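PDB 5KEI: 2,3-dihydroxybenzoate-AMP ligase from Mycobacterium smegmatis, which belongs to the AMP-binding enzyme family of the ANL clan and also carries a C-terminal AMP-binding family domain. Local coordinates for residues A[78-90]-A[184-198]. Sequence-based numbering, arbitrary orientation.
Sequences RLADRAAAGIAGL and LSWAEVTRAAPGPVP
L79 lays its CD2 over one face of the R191 guanidinium, 3.7 Å from NE. The R82 guanidinium meets the 184-198 segment at its edge: A192 N lies there, near the guanidinium plane, and R191 C is in plane there as well. NH2 also touches R191 CB at 3.4 Å. A bend at chi3 (54°) turns the R82 chain toward this turn. NH2 and A192 N are both donors, so their closeness is no hydrogen bond. On the W186 ring, T190 CG2 sits over the centre of one face, 3.3 Å above the plane. I87 CD1 comes to the same ring obliquely, at 4.3 Å from CH2.

Helices 78-88 and 186-190 cross at 95°, nearly at right angles. T190 CB packs on A83 CB at 3.7 Å. G86 lets the backbones close in: its CA makes a CA-H...O contact of 3.3 Å with V189 O. L90 CD1 meets L184 CD1 and V189 CG1 tip to tip. The chain then wraps round the helix. G195 CA touches A85 CB, V197 CG2 lies against D81 CB, and the P198 ring packs on A84 and A88.

T190 OG1 donates to W186 O, which T190 N grips from the opposite face of the carbonyl plane. Outside the segments, E107 takes a salt bridge from R191 and a hydrogen bond from W186 NE1, while D81 pairs with R52. Strand 184-185 is an edge strand of its mixed sheet. The contact joins helix 73-88 to helix 186-190 and the loop that follows, beside this edge strand.

No hydrogen bond links the two segments. Their union is mainly apolar and close-packed, and the charged groups of D81 and R191 are paired with residues beyond it.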
ATOM      1  N   ARG A  78      18.119 -11.457  17.339  1.00 39.54           N
ATOM      2  CA  ARG A  78      18.156 -11.187  18.778  1.00 40.03           C
ATOM      3  C   ARG A  78      17.588  -9.803  19.085  1.00 42.17           C
ATOM      4  O   ARG A  78      16.834  -9.629  20.041  1.00 40.53           O
ATOM      5  CB  ARG A  78      19.584 -11.281  19.332  1.00 34.47           C
ATOM      6  CG  ARG A  78      20.190 -12.674  19.289  1.00 41.67           C
ATOM      7  CD  ARG A  78      21.646 -12.644  19.743  1.00 48.43           C
ATOM      8  NE  ARG A  78      22.472 -13.601  19.000  1.00 56.21           N
ATOM      9  CZ  ARG A  78      23.568 -13.283  18.309  1.00 53.28           C
ATOM     10  NH1 ARG A  78      23.998 -12.027  18.263  1.00 50.88           N
ATOM     11  NH2 ARG A  78      24.244 -14.230  17.666  1.00 53.76           N
ATOM     12  N   LEU A  79      17.968  -8.826  18.265  1.00 35.08           N
ATOM     13  CA  LEU A  79      17.492  -7.465  18.420  1.00 37.73           C
ATOM     14  C   LEU A  79      15.977  -7.393  18.390  1.00 39.13           C
ATOM     15  O   LEU A  79      15.376  -6.734  19.228  1.00 38.05           O
ATOM     16  CB  LEU A  79      18.076  -6.574  17.332  1.00 42.00           C
ATOM     17  CG  LEU A  79      19.559  -6.270  17.506  1.00 37.78           C
ATOM     18  CD1 LEU A  79      20.069  -5.500  16.292  1.00 38.74           C
ATOM     19  CD2 LEU A  79      19.763  -5.483  18.782  1.00 35.16           C
ATOM     20  N   ALA A  80      15.367  -8.075  17.423  1.00 38.77           N
ATOM     21  CA  ALA A  80      13.917  -8.110  17.320  1.00 35.07           C
ATOM     22  C   ALA A  80      13.305  -8.765  18.553  1.00 37.97           C
ATOM     23  O   ALA A  80      12.284  -8.296  19.057  1.00 35.19           O
ATOM     24  CB  ALA A  80      13.484  -8.845  16.064  1.00 35.33           C
ATOM     25  N   ASP A  81      13.924  -9.854  19.018  1.00 39.77           N
ATOM     26  CA  ASP A  81      13.478 -10.541  20.235  1.00 43.04           C
ATOM     27  C   ASP A  81      13.505  -9.575  21.408  1.00 41.25           C
ATOM     28  O   ASP A  81      12.524  -9.446  22.149  1.00 44.84           O
ATOM     29  CB  ASP A  81      14.357 -11.770  20.554  1.00 43.26           C
ATOM     30  CG  ASP A  81      13.934 -13.030  19.790  1.00 47.85           C
ATOM     31  OD1 ASP A  81      12.793 -13.087  19.284  1.00 53.12           O
ATOM     32  OD2 ASP A  81      14.748 -13.976  19.698  1.00 46.14           O
ATOM     33  N   ARG A  82      14.630  -8.885  21.566  1.00 40.81           N
ATOM     34  CA  ARG A  82      14.792  -7.938  22.665  1.00 45.91           C
ATOM     35  C   ARG A  82      13.836  -6.766  22.537  1.00 42.82           C
ATOM     36  O   ARG A  82      13.294  -6.280  23.536  1.00 46.19           O
ATOM     37  CB  ARG A  82      16.231  -7.437  22.738  1.00 45.49           C
ATOM     38  CG  ARG A  82      17.140  -8.371  23.518  1.00 52.28           C
ATOM     39  CD  ARG A  82      18.586  -7.971  23.345  1.00 60.38           C
ATOM     40  NE  ARG A  82      18.793  -6.564  23.680  1.00 70.95           N
ATOM     41  CZ  ARG A  82      19.875  -5.870  23.343  1.00 68.74           C
ATOM     42  NH1 ARG A  82      20.849  -6.450  22.646  1.00 66.47           N
ATOM     43  NH2 ARG A  82      19.981  -4.598  23.697  1.00 67.23           N
ATOM     44  N   ALA A  83      13.616  -6.325  21.305  1.00 40.01           N
ATOM     45  CA  ALA A  83      12.730  -5.203  21.070  1.00 37.78           C
ATOM     46  C   ALA A  83      11.315  -5.622  21.430  1.00 34.56           C
ATOM     47  O   ALA A  83      10.539  -4.830  21.953  1.00 30.98           O
ATOM     48  CB  ALA A  83      12.821  -4.731  19.616  1.00 37.55           C
ATOM     49  N   ALA A  84      11.000  -6.889  21.165  1.00 35.85           N
ATOM     50  CA  ALA A  84       9.663  -7.434  21.404  1.00 37.47           C
ATOM     51  C   ALA A  84       9.323  -7.545  22.900  1.00 40.38           C
ATOM     52  O   ALA A  84       8.202  -7.230  23.321  1.00 40.51           O
ATOM     53  CB  ALA A  84       9.528  -8.797  20.728  1.00 33.24           C
ATOM     54  N   ALA A  85      10.288  -8.009  23.690  1.00 43.05           N
ATOM     55  CA  ALA A  85      10.137  -8.069  25.140  1.00 41.11           C
ATOM     56  C   ALA A  85       9.923  -6.663  25.694  1.00 42.16           C
ATOM     57  O   ALA A  85       9.037  -6.446  26.512  1.00 40.86           O
ATOM     58  CB  ALA A  85      11.347  -8.720  25.776  1.00 43.63           C
ATOM     59  N   GLY A  86      10.730  -5.708  25.232  1.00 45.89           N
ATOM     60  CA  GLY A  86      10.583  -4.317  25.637  1.00 40.99           C
ATOM     61  C   GLY A  86       9.183  -3.783  25.364  1.00 46.94           C
ATOM     62  O   GLY A  86       8.568  -3.125  26.224  1.00 44.82           O
ATOM     63  N   ILE A  87       8.675  -4.084  24.166  1.00 42.97           N
ATOM     64  CA  ILE A  87       7.368  -3.602  23.722  1.00 42.30           C
ATOM     65  C   ILE A  87       6.240  -4.229  24.534  1.00 41.07           C
ATOM     66  O   ILE A  87       5.330  -3.530  24.977  1.00 42.27           O
ATOM     67  CB  ILE A  87       7.146  -3.887  22.222  1.00 34.32           C
ATOM     68  CG1 ILE A  87       7.979  -2.917  21.375  1.00 39.00           C
ATOM     69  CG2 ILE A  87       5.679  -3.751  21.871  1.00 31.49           C
ATOM     70  CD1 ILE A  87       8.288  -3.407  19.949  1.00 32.49           C
ATOM     71  N   ALA A  88       6.301  -5.548  24.712  1.00 42.12           N
ATOM     72  CA  ALA A  88       5.376  -6.266  25.587  1.00 44.13           C
ATOM     73  C   ALA A  88       5.428  -5.713  27.022  1.00 44.29           C
ATOM     74  O   ALA A  88       4.425  -5.715  27.752  1.00 43.03           O
ATOM     75  CB  ALA A  88       5.698  -7.770  25.581  1.00 39.33           C
ATOM     76  N   GLY A  89       6.604  -5.226  27.404  1.00 41.73           N
ATOM     77  CA  GLY A  89       6.814  -4.617  28.703  1.00 45.55           C
ATOM     78  C   GLY A  89       6.071  -3.311  28.945  1.00 44.10           C
ATOM     79  O   GLY A  89       5.885  -2.906  30.097  1.00 48.56           O
ATOM     80  N   LEU A  90       5.656  -2.639  27.879  1.00 42.75           N
ATOM     81  CA  LEU A  90       4.911  -1.389  28.028  1.00 43.44           C
ATOM     82  C   LEU A  90       3.425  -1.690  28.154  1.00 44.62           C
ATOM     83  O   LEU A  90       2.622  -0.804  28.452  1.00 46.27           O
ATOM     84  CB  LEU A  90       5.158  -0.438  26.844  1.00 43.87           C
ATOM     85  CG  LEU A  90       6.574   0.066  26.525  1.00 43.62           C
ATOM     86  CD1 LEU A  90       6.549   0.903  25.252  1.00 44.00           C
ATOM     87  CD2 LEU A  90       7.159   0.880  27.669  1.00 37.49           C
ATOM     88  N   LEU A 184       8.800   8.208  25.540  1.00 38.78           N
ATOM     89  CA  LEU A 184       9.686   7.057  25.717  1.00 39.03           C
ATOM     90  C   LEU A 184      10.818   7.047  24.693  1.00 39.84           C
ATOM     91  O   LEU A 184      10.639   7.497  23.563  1.00 40.92           O
ATOM     92  CB  LEU A 184       8.887   5.761  25.601  1.00 38.28           C
ATOM     93  CG  LEU A 184       7.934   5.387  26.733  1.00 44.82           C
ATOM     94  CD1 LEU A 184       6.739   4.603  26.190  1.00 43.11           C
ATOM     95  CD2 LEU A 184       8.676   4.581  27.775  1.00 41.58           C
ATOM     96  N   SER A 185      11.980   6.531  25.089  1.00 41.71           N
ATOM     97  CA  SER A 185      13.111   6.381  24.173  1.00 40.10           C
ATOM     98  C   SER A 185      13.064   5.009  23.530  1.00 40.24           C
ATOM     99  O   SER A 185      13.016   4.005  24.241  1.00 41.20           O
ATOM    100  CB  SER A 185      14.445   6.561  24.893  1.00 40.32           C
ATOM    101  OG  SER A 185      15.539   6.477  23.989  1.00 40.47           O
ATOM    102  N   TRP A 186      13.078   4.965  22.196  1.00 35.13           N
ATOM    103  CA  TRP A 186      13.030   3.694  21.483  1.00 38.54           C
ATOM    104  C   TRP A 186      14.238   2.838  21.853  1.00 39.40           C
ATOM    105  O   TRP A 186      14.115   1.631  22.052  1.00 42.20           O
ATOM    106  CB  TRP A 186      12.972   3.915  19.970  1.00 37.29           C
ATOM    107  CG  TRP A 186      13.180   2.652  19.175  1.00 37.39           C
ATOM    108  CD1 TRP A 186      14.343   2.229  18.591  1.00 34.85           C
ATOM    109  CD2 TRP A 186      12.198   1.644  18.885  1.00 32.02           C
ATOM    110  NE1 TRP A 186      14.141   1.027  17.951  1.00 34.90           N
ATOM    111  CE2 TRP A 186      12.834   0.650  18.117  1.00 33.21           C
ATOM    112  CE3 TRP A 186      10.847   1.488  19.203  1.00 31.49           C
ATOM    113  CZ2 TRP A 186      12.165  -0.476  17.665  1.00 32.96           C
ATOM    114  CZ3 TRP A 186      10.190   0.376  18.755  1.00 31.16           C
ATOM    115  CH2 TRP A 186      10.844  -0.596  17.992  1.00 31.62           C
ATOM    116  N   ALA A 187      15.396   3.483  21.968  1.00 40.36           N
ATOM    117  CA  ALA A 187      16.629   2.811  22.355  1.00 45.24           C
ATOM    118  C   ALA A 187      16.495   2.193  23.736  1.00 46.81           C
ATOM    119  O   ALA A 187      16.826   1.024  23.929  1.00 50.19           O
ATOM    120  CB  ALA A 187      17.806   3.786  22.323  1.00 44.08           C
ATOM    121  N   GLU A 188      16.004   2.979  24.691  1.00 48.58           N
ATOM    122  CA  GLU A 188      15.823   2.500  26.057  1.00 50.43           C
ATOM    123  C   GLU A 188      14.910   1.287  26.077  1.00 47.57           C
ATOM    124  O   GLU A 188      15.258   0.255  26.639  1.00 47.29           O
ATOM    125  CB  GLU A 188      15.247   3.594  26.962  1.00 48.56           C
ATOM    126  CG  GLU A 188      16.264   4.573  27.529  1.00 58.00           C
ATOM    127  CD  GLU A 188      15.620   5.616  28.446  1.00 70.14           C
ATOM    128  OE1 GLU A 188      14.489   5.372  28.933  1.00 64.31           O
ATOM    129  OE2 GLU A 188      16.245   6.680  28.672  1.00 68.38           O
ATOM    130  N   VAL A 189      13.747   1.418  25.448  1.00 44.21           N
ATOM    131  CA  VAL A 189      12.720   0.392  25.557  1.00 46.45           C
ATOM    132  C   VAL A 189      13.127  -0.920  24.866  1.00 49.67           C
ATOM    133  O   VAL A 189      12.864  -2.001  25.387  1.00 51.74           O
ATOM    134  CB  VAL A 189      11.375   0.882  24.979  1.00 46.13           C
ATOM    135  CG1 VAL A 189      10.302  -0.187  25.141  1.00 45.44           C
ATOM    136  CG2 VAL A 189      10.945   2.170  25.662  1.00 43.77           C
ATOM    137  N   THR A 190      13.780  -0.832  23.713  1.00 48.20           N
ATOM    138  CA  THR A 190      14.072  -2.035  22.935  1.00 45.81           C
ATOM    139  C   THR A 190      15.432  -2.659  23.265  1.00 48.91           C
ATOM    140  O   THR A 190      15.593  -3.884  23.247  1.00 43.61           O
ATOM    141  CB  THR A 190      14.000  -1.737  21.434  1.00 40.08           C
ATOM    142  OG1 THR A 190      14.946  -0.718  21.103  1.00 42.58           O
ATOM    143  CG2 THR A 190      12.619  -1.249  21.076  1.00 36.60           C
ATOM    144  N   ARG A 191      16.414  -1.822  23.571  1.00 53.76           N
ATOM    145  CA  ARG A 191      17.724  -2.336  23.962  1.00 59.86           C
ATOM    146  C   ARG A 191      17.796  -2.408  25.473  1.00 62.80           C
ATOM    147  O   ARG A 191      17.150  -1.615  26.162  1.00 66.11           O
ATOM    148  CB  ARG A 191      18.855  -1.452  23.430  1.00 55.41           C
ATOM    149  CG  ARG A 191      18.763  -1.100  21.947  1.00 51.40           C
ATOM    150  CD  ARG A 191      18.852  -2.324  21.046  1.00 54.54           C
ATOM    151  NE  ARG A 191      19.498  -1.975  19.784  1.00 54.76           N
ATOM    152  CZ  ARG A 191      18.859  -1.532  18.703  1.00 51.39           C
ATOM    153  NH1 ARG A 191      17.537  -1.390  18.728  1.00 43.36           N
ATOM    154  NH2 ARG A 191      19.544  -1.231  17.596  1.00 44.15           N
ATOM    155  N   ALA A 192      18.568  -3.357  25.988  1.00 63.80           N
ATOM    156  CA  ALA A 192      18.825  -3.445  27.424  1.00 79.10           C
ATOM    157  C   ALA A 192      17.540  -3.438  28.257  1.00 80.88           C
ATOM    158  O   ALA A 192      17.541  -3.033  29.420  1.00 79.53           O
ATOM    159  CB  ALA A 192      19.745  -2.298  27.867  1.00 81.36           C
ATOM    160  N   ALA A 193      16.439  -3.854  27.644  1.00 79.97           N
ATOM    161  CA  ALA A 193      15.212  -4.061  28.388  1.00 80.19           C
ATOM    162  C   ALA A 193      14.963  -5.547  28.404  1.00 81.24           C
ATOM    163  O   ALA A 193      14.502  -6.118  27.414  1.00 77.11           O
ATOM    164  CB  ALA A 193      14.051  -3.315  27.775  1.00 71.52           C
ATOM    165  N   PRO A 194      15.301  -6.185  29.529  1.00 82.14           N
ATOM    166  CA  PRO A 194      15.122  -7.625  29.681  1.00 78.90           C
ATOM    167  C   PRO A 194      13.647  -7.992  29.580  1.00 82.00           C
ATOM    168  O   PRO A 194      12.758  -7.132  29.662  1.00 79.90           O
ATOM    169  CB  PRO A 194      15.678  -7.905  31.080  1.00 81.93           C
ATOM    170  CG  PRO A 194      15.516  -6.610  31.807  1.00 81.71           C
ATOM    171  CD  PRO A 194      15.749  -5.547  30.778  1.00 84.65           C
ATOM    172  N   GLY A 195      13.399  -9.280  29.400  1.00 76.27           N
ATOM    173  CA  GLY A 195      12.064  -9.776  29.162  1.00 65.95           C
ATOM    174  C   GLY A 195      12.271 -11.186  28.680  1.00 69.73           C
ATOM    175  O   GLY A 195      13.414 -11.637  28.565  1.00 66.91           O
ATOM    176  N   PRO A 196      11.170 -11.897  28.415  1.00 77.81           N
ATOM    177  CA  PRO A 196      11.246 -13.300  28.008  1.00 73.71           C
ATOM    178  C   PRO A 196      10.930 -13.503  26.533  1.00 69.65           C
ATOM    179  O   PRO A 196      10.948 -14.648  26.073  1.00 67.22           O
ATOM    180  CB  PRO A 196      10.173 -13.952  28.876  1.00 70.79           C
ATOM    181  CG  PRO A 196       9.095 -12.871  28.954  1.00 78.29           C
ATOM    182  CD  PRO A 196       9.802 -11.520  28.820  1.00 76.90           C
ATOM    183  N   VAL A 197      10.657 -12.408  25.823  1.00 66.10           N
ATOM    184  CA  VAL A 197      10.045 -12.439  24.490  1.00 63.32           C
ATOM    185  C   VAL A 197       8.664 -13.069  24.584  1.00 60.48           C
ATOM    186  O   VAL A 197       8.518 -14.242  24.928  1.00 58.54           O
ATOM    187  CB  VAL A 197      10.899 -13.191  23.458  1.00 65.48           C
ATOM    188  CG1 VAL A 197      10.151 -13.301  22.122  1.00 54.33           C
ATOM    189  CG2 VAL A 197      12.249 -12.498  23.302  1.00 58.97           C
ATOM    190  N   PRO A 198       7.634 -12.279  24.285  1.00 60.44           N
ATOM    191  CA  PRO A 198       6.281 -12.741  24.595  1.00 56.43           C
ATOM    192  C   PRO A 198       5.892 -13.948  23.757  1.00 52.87           C
ATOM    193  O   PRO A 198       6.366 -14.111  22.630  1.00 54.23           O
ATOM    194  CB  PRO A 198       5.412 -11.521  24.269  1.00 52.98           C
ATOM    195  CG  PRO A 198       6.195 -10.759  23.253  1.00 44.72           C
ATOM    196  CD  PRO A 198       7.646 -10.999  23.551  1.00 48.22           C
TER